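Local coordinates for arginyl-trna synthetase (Thermus thermophilus, PDB 1IQ0), which probably joins L-arginine to its cognate tRNA at the expense of ATP, as a monomeric class I aminoacyl-tRNA synthetase, at residues Pro51-Lys59 against Glu70-Leu78; Val104-Val112 against Asn125-Ala133. All coordinates share one frame; numbering follows the deposited sequence.

Contact 1 of 2, residues Pro51-Lys59 against Glu70-Leu78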
loop_
_atom_site.group_PDB
_atom_site.type_symbol
_atom_site.label_atom_id
_atom_site.label_comp_id
_atom_site.label_asym_id
_atom_site.label_seq_id
_atom_site.Cartn_x
_atom_site.Cartn_y
_atom_site.Cartn_z
ATOM N N PRO A 51 -20.997 5.795 31.834
ATOM C CA PRO A 51 -19.623 5.756 31.323
ATOM C C PRO A 51 -18.609 6.162 32.393
ATOM O O PRO A 51 -17.589 5.497 32.580
ATOM C CB PRO A 51 -19.664 6.745 30.162
ATOM C CG PRO A 51 -21.061 6.612 29.661
ATOM C CD PRO A 51 -21.866 6.578 30.939
ATOM N N GLN A 52 -18.910 7.251 33.099
ATOM C CA GLN A 52 -18.042 7.769 34.151
ATOM C C GLN A 52 -17.807 6.737 35.255
ATOM O O GLN A 52 -16.782 6.768 35.940
ATOM C CB GLN A 52 -18.654 9.039 34.754
ATOM C CG GLN A 52 -17.720 9.811 35.675
ATOM C CD GLN A 52 -16.589 10.501 34.928
ATOM O OE1 GLN A 52 -15.834 9.865 34.193
ATOM N NE2 GLN A 52 -16.468 11.810 35.119
ATOM N N ALA A 53 -18.761 5.827 35.426
ATOM C CA ALA A 53 -18.657 4.785 36.443
ATOM C C ALA A 53 -17.712 3.679 35.983
ATOM O O ALA A 53 -16.951 3.125 36.778
ATOM C CB ALA A 53 -20.036 4.203 36.739
ATOM N N ILE A 54 -17.767 3.360 34.696
ATOM C CA ILE A 54 -16.908 2.326 34.135
ATOM C C ILE A 54 -15.459 2.816 34.145
ATOM O O ILE A 54 -14.530 2.043 34.390
ATOM C CB ILE A 54 -17.318 1.988 32.690
ATOM C CG1 ILE A 54 -18.829 1.762 32.619
ATOM C CG2 ILE A 54 -16.592 0.733 32.225
ATOM C CD1 ILE A 54 -19.349 1.489 31.219
ATOM N N ALA A 55 -15.273 4.106 33.883
ATOM C CA ALA A 55 -13.939 4.689 33.873
ATOM C C ALA A 55 -13.315 4.617 35.268
ATOM O O ALA A 55 -12.165 4.193 35.421
ATOM C CB ALA A 55 -14.006 6.136 33.395
ATOM N N GLN A 56 -14.076 5.026 36.281
ATOM C CA GLN A 56 -13.590 4.992 37.659
ATOM C C GLN A 56 -13.321 3.546 38.058
ATOM O O GLN A 56 -12.366 3.253 38.778
ATOM C CB GLN A 56 -14.626 5.609 38.603
ATOM C CG GLN A 56 -14.220 5.592 40.070
ATOM C CD GLN A 56 -12.941 6.369 40.335
ATOM O OE1 GLN A 56 -12.866 7.571 40.080
ATOM N NE2 GLN A 56 -11.928 5.682 40.853
ATOM N N GLU A 57 -14.175 2.651 37.577
ATOM C CA GLU A 57 -14.055 1.223 37.849
ATOM C C GLU A 57 -12.739 0.706 37.277
ATOM O O GLU A 57 -11.959 0.046 37.971
ATOM C CB GLU A 57 -15.229 0.475 37.206
ATOM C CG GLU A 57 -15.110 -1.044 37.212
ATOM C CD GLU A 57 -15.176 -1.636 38.604
ATOM O OE1 GLU A 57 -16.190 -1.409 39.296
ATOM O OE2 GLU A 57 -14.219 -2.330 39.004
ATOM N N LEU A 58 -12.503 1.013 36.005
ATOM C CA LEU A 58 -11.287 0.589 35.322
ATOM C C LEU A 58 -10.059 1.130 36.046
ATOM O O LEU A 58 -9.058 0.434 36.211
ATOM C CB LEU A 58 -11.300 1.084 33.875
ATOM C CG LEU A 58 -10.083 0.741 33.012
ATOM C CD1 LEU A 58 -9.856 -0.765 33.014
ATOM C CD2 LEU A 58 -10.307 1.248 31.594
ATOM N N LYS A 59 -10.147 2.381 36.477
ATOM C CA LYS A 59 -9.051 3.020 37.188
ATOM C C LYS A 59 -8.724 2.248 38.463
ATOM O O LYS A 59 -7.560 2.095 38.827
ATOM C CB LYS A 59 -9.427 4.460 37.544
ATOM C CG LYS A 59 -8.331 5.233 38.253
ATOM C CD LYS A 59 -8.835 6.585 38.729
ATOM C CE LYS A 59 -7.708 7.420 39.313
ATOM N NZ LYS A 59 -6.952 6.662 40.343
ATOM N N GLU A 70 -0.381 9.360 36.113
ATOM C CA GLU A 70 -1.684 9.315 36.765
ATOM C C GLU A 70 -2.813 9.035 35.773
ATOM O O GLU A 70 -2.754 9.447 34.608
ATOM C CB GLU A 70 -1.939 10.649 37.472
ATOM C CG GLU A 70 -3.344 10.836 38.011
ATOM C CD GLU A 70 -3.558 12.225 38.585
ATOM O OE1 GLU A 70 -2.858 12.582 39.555
ATOM O OE2 GLU A 70 -4.422 12.963 38.067
ATOM N N ALA A 71 -3.831 8.319 36.243
ATOM C CA ALA A 71 -4.995 7.988 35.431
ATOM C C ALA A 71 -6.148 8.826 35.968
ATOM O O ALA A 71 -6.387 8.854 37.174
ATOM C CB ALA A 71 -5.321 6.502 35.547
ATOM N N VAL A 72 -6.860 9.502 35.076
ATOM C CA VAL A 72 -7.959 10.362 35.488
ATOM C C VAL A 72 -9.254 10.115 34.732
ATOM O O VAL A 72 -9.312 10.285 33.514
ATOM C CB VAL A 72 -7.583 11.853 35.304
ATOM C CG1 VAL A 72 -8.703 12.746 35.826
ATOM C CG2 VAL A 72 -6.276 12.150 36.022
ATOM N N PRO A 73 -10.312 9.700 35.446
ATOM C CA PRO A 73 -11.604 9.450 34.798
ATOM C C PRO A 73 -12.193 10.804 34.399
ATOM O O PRO A 73 -12.483 11.631 35.262
ATOM C CB PRO A 73 -12.418 8.776 35.898
ATOM C CG PRO A 73 -11.370 8.103 36.740
ATOM C CD PRO A 73 -10.301 9.163 36.817
ATOM N N VAL A 74 -12.360 11.035 33.101
ATOM C CA VAL A 74 -12.896 12.312 32.635
ATOM C C VAL A 74 -14.135 12.161 31.762
ATOM O O VAL A 74 -14.032 11.855 30.574
ATOM C CB VAL A 74 -11.833 13.103 31.842
ATOM C CG1 VAL A 74 -12.372 14.473 31.473
ATOM C CG2 VAL A 74 -10.564 13.236 32.665
ATOM N N GLY A 75 -15.299 12.385 32.366
ATOM C CA GLY A 75 -16.564 12.291 31.656
ATOM C C GLY A 75 -16.658 11.274 30.531
ATOM O O GLY A 75 -16.706 11.642 29.356
ATOM N N GLY A 76 -16.689 9.992 30.885
ATOM C CA GLY A 76 -16.797 8.955 29.872
ATOM C C GLY A 76 -15.483 8.311 29.478
ATOM O O GLY A 76 -15.429 7.111 29.202
ATOM N N TYR A 77 -14.420 9.106 29.442
ATOM C CA TYR A 77 -13.101 8.601 29.083
ATOM C C TYR A 77 -12.260 8.388 30.330
ATOM O O TYR A 77 -12.572 8.897 31.407
ATOM C CB TYR A 77 -12.342 9.604 28.198
ATOM C CG TYR A 77 -12.915 9.875 26.824
ATOM C CD1 TYR A 77 -14.040 10.682 26.653
ATOM C CD2 TYR A 77 -12.307 9.345 25.685
ATOM C CE1 TYR A 77 -14.543 10.960 25.376
ATOM C CE2 TYR A 77 -12.799 9.612 24.408
ATOM C CZ TYR A 77 -13.914 10.418 24.259
ATOM O OH TYR A 77 -14.395 10.673 22.994
ATOM N N LEU A 78 -11.195 7.613 30.175
ATOM C CA LEU A 78 -10.238 7.406 31.251
ATOM C C LEU A 78 -8.946 7.899 30.606
ATOM O O LEU A 78 -8.413 7.257 29.696
ATOM C CB LEU A 78 -10.105 5.934 31.647
ATOM C CG LEU A 78 -8.981 5.721 32.681
ATOM C CD1 LEU A 78 -9.194 6.632 33.893
ATOM C CD2 LEU A 78 -8.930 4.268 33.115
#

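Contact 2 of 2, residues Val104-Val112 against Asn125-Ala133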
loop_
_atom_site.group_PDB
_atom_site.type_symbol
_atom_site.label_atom_id
_atom_site.label_comp_id
_atom_site.label_asym_id
_atom_site.label_seq_id
_atom_site.Cartn_x
_atom_site.Cartn_y
_atom_site.Cartn_z
ATOM N N VAL A 104 2.673 -16.314 4.943
ATOM C CA VAL A 104 2.717 -15.429 3.796
ATOM C C VAL A 104 1.464 -14.586 3.569
ATOM O O VAL A 104 0.341 -15.071 3.660
ATOM C CB VAL A 104 3.001 -16.224 2.498
ATOM C CG1 VAL A 104 2.830 -15.319 1.273
ATOM C CG2 VAL A 104 4.419 -16.796 2.533
ATOM N N VAL A 105 1.690 -13.304 3.301
ATOM C CA VAL A 105 0.625 -12.370 2.970
ATOM C C VAL A 105 1.007 -12.037 1.527
ATOM O O VAL A 105 2.036 -11.423 1.277
ATOM C CB VAL A 105 0.669 -11.090 3.833
ATOM C CG1 VAL A 105 -0.339 -10.088 3.305
ATOM C CG2 VAL A 105 0.337 -11.427 5.290
ATOM N N LEU A 106 0.198 -12.481 0.577
ATOM C CA LEU A 106 0.495 -12.259 -0.833
ATOM C C LEU A 106 -0.215 -11.030 -1.372
ATOM O O LEU A 106 -1.446 -10.979 -1.432
ATOM C CB LEU A 106 0.087 -13.489 -1.641
ATOM C CG LEU A 106 0.510 -13.538 -3.107
ATOM C CD1 LEU A 106 2.037 -13.505 -3.210
ATOM C CD2 LEU A 106 -0.032 -14.811 -3.734
ATOM N N VAL A 107 0.571 -10.035 -1.761
ATOM C CA VAL A 107 0.017 -8.806 -2.300
ATOM C C VAL A 107 0.137 -8.773 -3.816
ATOM O O VAL A 107 1.232 -8.899 -4.359
ATOM C CB VAL A 107 0.747 -7.566 -1.729
ATOM C CG1 VAL A 107 0.131 -6.289 -2.292
ATOM C CG2 VAL A 107 0.666 -7.577 -0.206
ATOM N N GLU A 108 -0.992 -8.624 -4.502
ATOM C CA GLU A 108 -0.955 -8.523 -5.956
ATOM C C GLU A 108 -1.312 -7.102 -6.363
ATOM O O GLU A 108 -2.341 -6.565 -5.957
ATOM C CB GLU A 108 -1.946 -9.481 -6.635
ATOM C CG GLU A 108 -1.985 -9.249 -8.162
ATOM C CD GLU A 108 -3.064 -10.050 -8.887
ATOM O OE1 GLU A 108 -3.693 -9.486 -9.802
ATOM O OE2 GLU A 108 -3.276 -11.235 -8.561
ATOM N N HIS A 109 -0.449 -6.487 -7.155
ATOM C CA HIS A 109 -0.711 -5.141 -7.630
ATOM C C HIS A 109 -0.036 -4.933 -8.978
ATOM O O HIS A 109 0.738 -5.789 -9.420
ATOM C CB HIS A 109 -0.278 -4.097 -6.585
ATOM C CG HIS A 109 1.199 -4.013 -6.351
ATOM N ND1 HIS A 109 2.077 -3.550 -7.307
ATOM C CD2 HIS A 109 1.935 -4.216 -5.230
ATOM C CE1 HIS A 109 3.288 -3.464 -6.784
ATOM N NE2 HIS A 109 3.230 -3.860 -5.526
ATOM N N THR A 110 -0.352 -3.811 -9.623
ATOM C CA THR A 110 0.152 -3.463 -10.949
ATOM C C THR A 110 -0.657 -4.346 -11.907
ATOM O O THR A 110 -1.796 -4.013 -12.230
ATOM C CB THR A 110 1.672 -3.726 -11.082
ATOM O OG1 THR A 110 2.364 -3.070 -10.011
ATOM C CG2 THR A 110 2.202 -3.162 -12.413
ATOM N N SER A 111 -0.096 -5.473 -12.340
ATOM C CA SER A 111 -0.825 -6.395 -13.214
ATOM C C SER A 111 -1.585 -5.716 -14.343
ATOM O O SER A 111 -2.792 -5.897 -14.470
ATOM C CB SER A 111 -1.831 -7.204 -12.388
ATOM O OG SER A 111 -1.188 -7.927 -11.360
ATOM N N VAL A 112 -0.895 -4.949 -15.169
ATOM C CA VAL A 112 -1.567 -4.261 -16.265
ATOM C C VAL A 112 -1.424 -5.054 -17.552
ATOM O O VAL A 112 -0.519 -5.882 -17.680
ATOM C CB VAL A 112 -0.963 -2.855 -16.499
ATOM C CG1 VAL A 112 -1.064 -2.025 -15.221
ATOM C CG2 VAL A 112 0.489 -2.978 -16.927
ATOM N N ASN A 125 -2.452 2.421 -8.317
ATOM C CA ASN A 125 -2.403 0.979 -8.083
ATOM C C ASN A 125 -1.026 0.599 -7.564
ATOM O O ASN A 125 -0.897 -0.012 -6.507
ATOM C CB ASN A 125 -2.693 0.224 -9.391
ATOM C CG ASN A 125 -2.717 -1.291 -9.213
ATOM O OD1 ASN A 125 -3.689 -1.957 -9.588
ATOM N ND2 ASN A 125 -1.647 -1.842 -8.645
ATOM N N ILE A 126 -0.004 0.968 -8.324
ATOM C CA ILE A 126 1.376 0.664 -7.978
ATOM C C ILE A 126 1.791 1.297 -6.647
ATOM O O ILE A 126 2.352 0.623 -5.780
ATOM C CB ILE A 126 2.331 1.149 -9.099
ATOM C CG1 ILE A 126 1.936 0.488 -10.423
ATOM C CG2 ILE A 126 3.780 0.822 -8.741
ATOM C CD1 ILE A 126 2.837 0.831 -11.590
ATOM N N ALA A 127 1.503 2.586 -6.489
ATOM C CA ALA A 127 1.860 3.306 -5.269
ATOM C C ALA A 127 1.208 2.701 -4.028
ATOM O O ALA A 127 1.878 2.472 -3.023
ATOM C CB ALA A 127 1.473 4.788 -5.397
ATOM N N LEU A 128 -0.094 2.445 -4.109
ATOM C CA LEU A 128 -0.864 1.874 -3.005
ATOM C C LEU A 128 -0.400 0.459 -2.659
ATOM O O LEU A 128 -0.211 0.121 -1.486
ATOM C CB LEU A 128 -2.347 1.815 -3.375
ATOM C CG LEU A 128 -3.389 2.407 -2.426
ATOM C CD1 LEU A 128 -4.770 2.055 -2.964
ATOM C CD2 LEU A 128 -3.211 1.880 -1.001
ATOM N N GLY A 129 -0.234 -0.366 -3.691
ATOM C CA GLY A 129 0.188 -1.739 -3.488
ATOM C C GLY A 129 1.578 -1.874 -2.898
ATOM O O GLY A 129 1.788 -2.636 -1.949
ATOM N N ASP A 130 2.532 -1.141 -3.460
ATOM C CA ASP A 130 3.904 -1.185 -2.977
ATOM C C ASP A 130 3.972 -0.688 -1.529
ATOM O O ASP A 130 4.649 -1.280 -0.690
ATOM C CB ASP A 130 4.809 -0.319 -3.861
ATOM C CG ASP A 130 6.237 -0.307 -3.379
ATOM O OD1 ASP A 130 6.889 -1.376 -3.430
ATOM O OD2 ASP A 130 6.711 0.756 -2.932
ATOM N N ALA A 131 3.259 0.396 -1.246
ATOM C CA ALA A 131 3.249 0.967 0.095
ATOM C C ALA A 131 2.687 -0.006 1.134
ATOM O O ALA A 131 3.298 -0.216 2.181
ATOM C CB ALA A 131 2.450 2.278 0.106
ATOM N N ILE A 132 1.535 -0.608 0.858
ATOM C CA ILE A 132 0.973 -1.533 1.832
ATOM C C ILE A 132 1.870 -2.757 1.983
ATOM O O ILE A 132 1.946 -3.331 3.062
ATOM C CB ILE A 132 -0.484 -1.962 1.475
ATOM C CG1 ILE A 132 -1.131 -2.636 2.686
ATOM C CG2 ILE A 132 -0.494 -2.934 0.304
ATOM C CD1 ILE A 132 -1.108 -1.797 3.948
ATOM N N ALA A 133 2.560 -3.148 0.912
ATOM C CA ALA A 133 3.469 -4.289 0.980
ATOM C C ALA A 133 4.630 -3.961 1.920
ATOM O O ALA A 133 5.008 -4.781 2.756
ATOM C CB ALA A 133 4.020 -4.634 -0.415
HETATM O O HOH W 1 5.752 -3.826 -4.164
#

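Contact 1 of 2, residues Pro51-Lys59 against Glu70-Leu78
Pro-51 and Ala-55 look onto the Gly-76 and Leu-78 end of a hairpin, where helix 51-59 runs nearly antiparallel to strand 70-74, at 169° with the axes 7.8 Å apart at their closest. The turn of the hairpin is closed by paired backbone bonds between Val-74 and Tyr-77. Between them, Gly-75 and Gly-76 both have positive phi, a backbone shape that suits glycine, and the absence of a side chain lets Pro-51 CB come to 3.6 Å from Gly-76 CA. Proline suits the first turn of a helix, where its nitrogen has no hydrogen to offer. Ala-55, small enough for the helix to lie low, puts its CB 4.0 Å from Pro-73 CB and 3.7 Å from the carbonyl O of Tyr-77. Deeper in, the delta branches of two leucines meet at an oblique angle, Leu-58 CD2 lying 3.7 Å from Leu-78 CD2. With CG anti to the backbone N (chi1 179°), Leu-58 carries its branched end to Leu-78, and it also packs on Ile-10, Ala-13 and Leu-14 of helix 3-15. At the outer border the aliphatic part of Lys-59 crosses the CG-CD edge of the Pro-73 ring at about a right angle, with its CD 3.5 Å from Pro-73 CD. Gln-56 brings OE1 to 3.7 Å from Pro-73 CG, while its NE2 is hydrogen-bonded to Asp-60. Pro-73 thus offers a rigid apolar surface to Ala-55, Gln-56 and Lys-59, from successive turns of the helix. The contacts that can be assigned with confidence between the helix and this sheet of the N-terminal domain are mostly apolar, with the methylenes of Lys-59 and the amide oxygen of Gln-56 at the solvent-facing border.

Contact 2 of 2, residues Val104-Val112 against Asn125-Ala133
His-109, just beyond the end of strand 104-108, lays its side chain against helix 125-133, which runs nearly antiparallel to the strand at 166°. Its CB lies 3.9 Å from Gly-129 CA, and chi1 of 67° sets CG between the backbone N and the carbonyl carbon, sending the ring across the backbone at Gly-129 toward Asp-130. CG is 3.8 Å from Gly-129 CA. His-109 CD2 is 3.3 Å from Gly-129 C; Gly-129, with no side chain, leaves its backbone bare for the ring to lie close. CE1 is nearest Asp-130 N, while Ile-126 O sits over one face of the ring. The ring nitrogens are engaged at the edge: ND1 shares a hydrogen bond of 2.8 Å with Thr-110 OG1, and NE2 is 2.9 Å from a water, which donates to Asp-130 OD1. Both bonds lie in the ring plane and fix its rotation. Thr-110 OG1 is tied further to Tyr-234 and Asp-130 to Arg-134, Arg-233 and Arg-443, an arrangement likely to favour a negatively charged aspartate.

Thr-110 meets Ile-126 obliquely, its OG1 3.6 Å from CG1 and its CG2 near CD1; a beta-branched hydroxyl residue serves both histidine bond and apolar contact. Farther back, Val-107 has CG1 4.3 Å from Ile-132 CG2 and CG2 facing the small Ala-133. These elements open the beta-alpha-beta unit of strand 104-108, helix 120-138 and strand 141-149 in the class I Rossmann-type catalytic domain, with the predicted HIGH-region motif starting at Val-112.

Contact 1 belongs to the N-terminal domain and contact 2 to the catalytic domain; their centres lie 42 Å apart, and even their nearest atoms are about 26 Å from each other. They follow in series along the chain, the first closing before the second opens. Both pack a helix almost antiparallel to a strand, but contact 1 is partly buried, 37 Å from the centre of the chain, whereas contact 2 is wholly buried, 6 Å from it. The predicted HIGH region starts at the last residue of segment 104-112 and probably contributes to ATP binding, as in other class I synthetases; contact 1 is structural packing in a separate, peripheral domain.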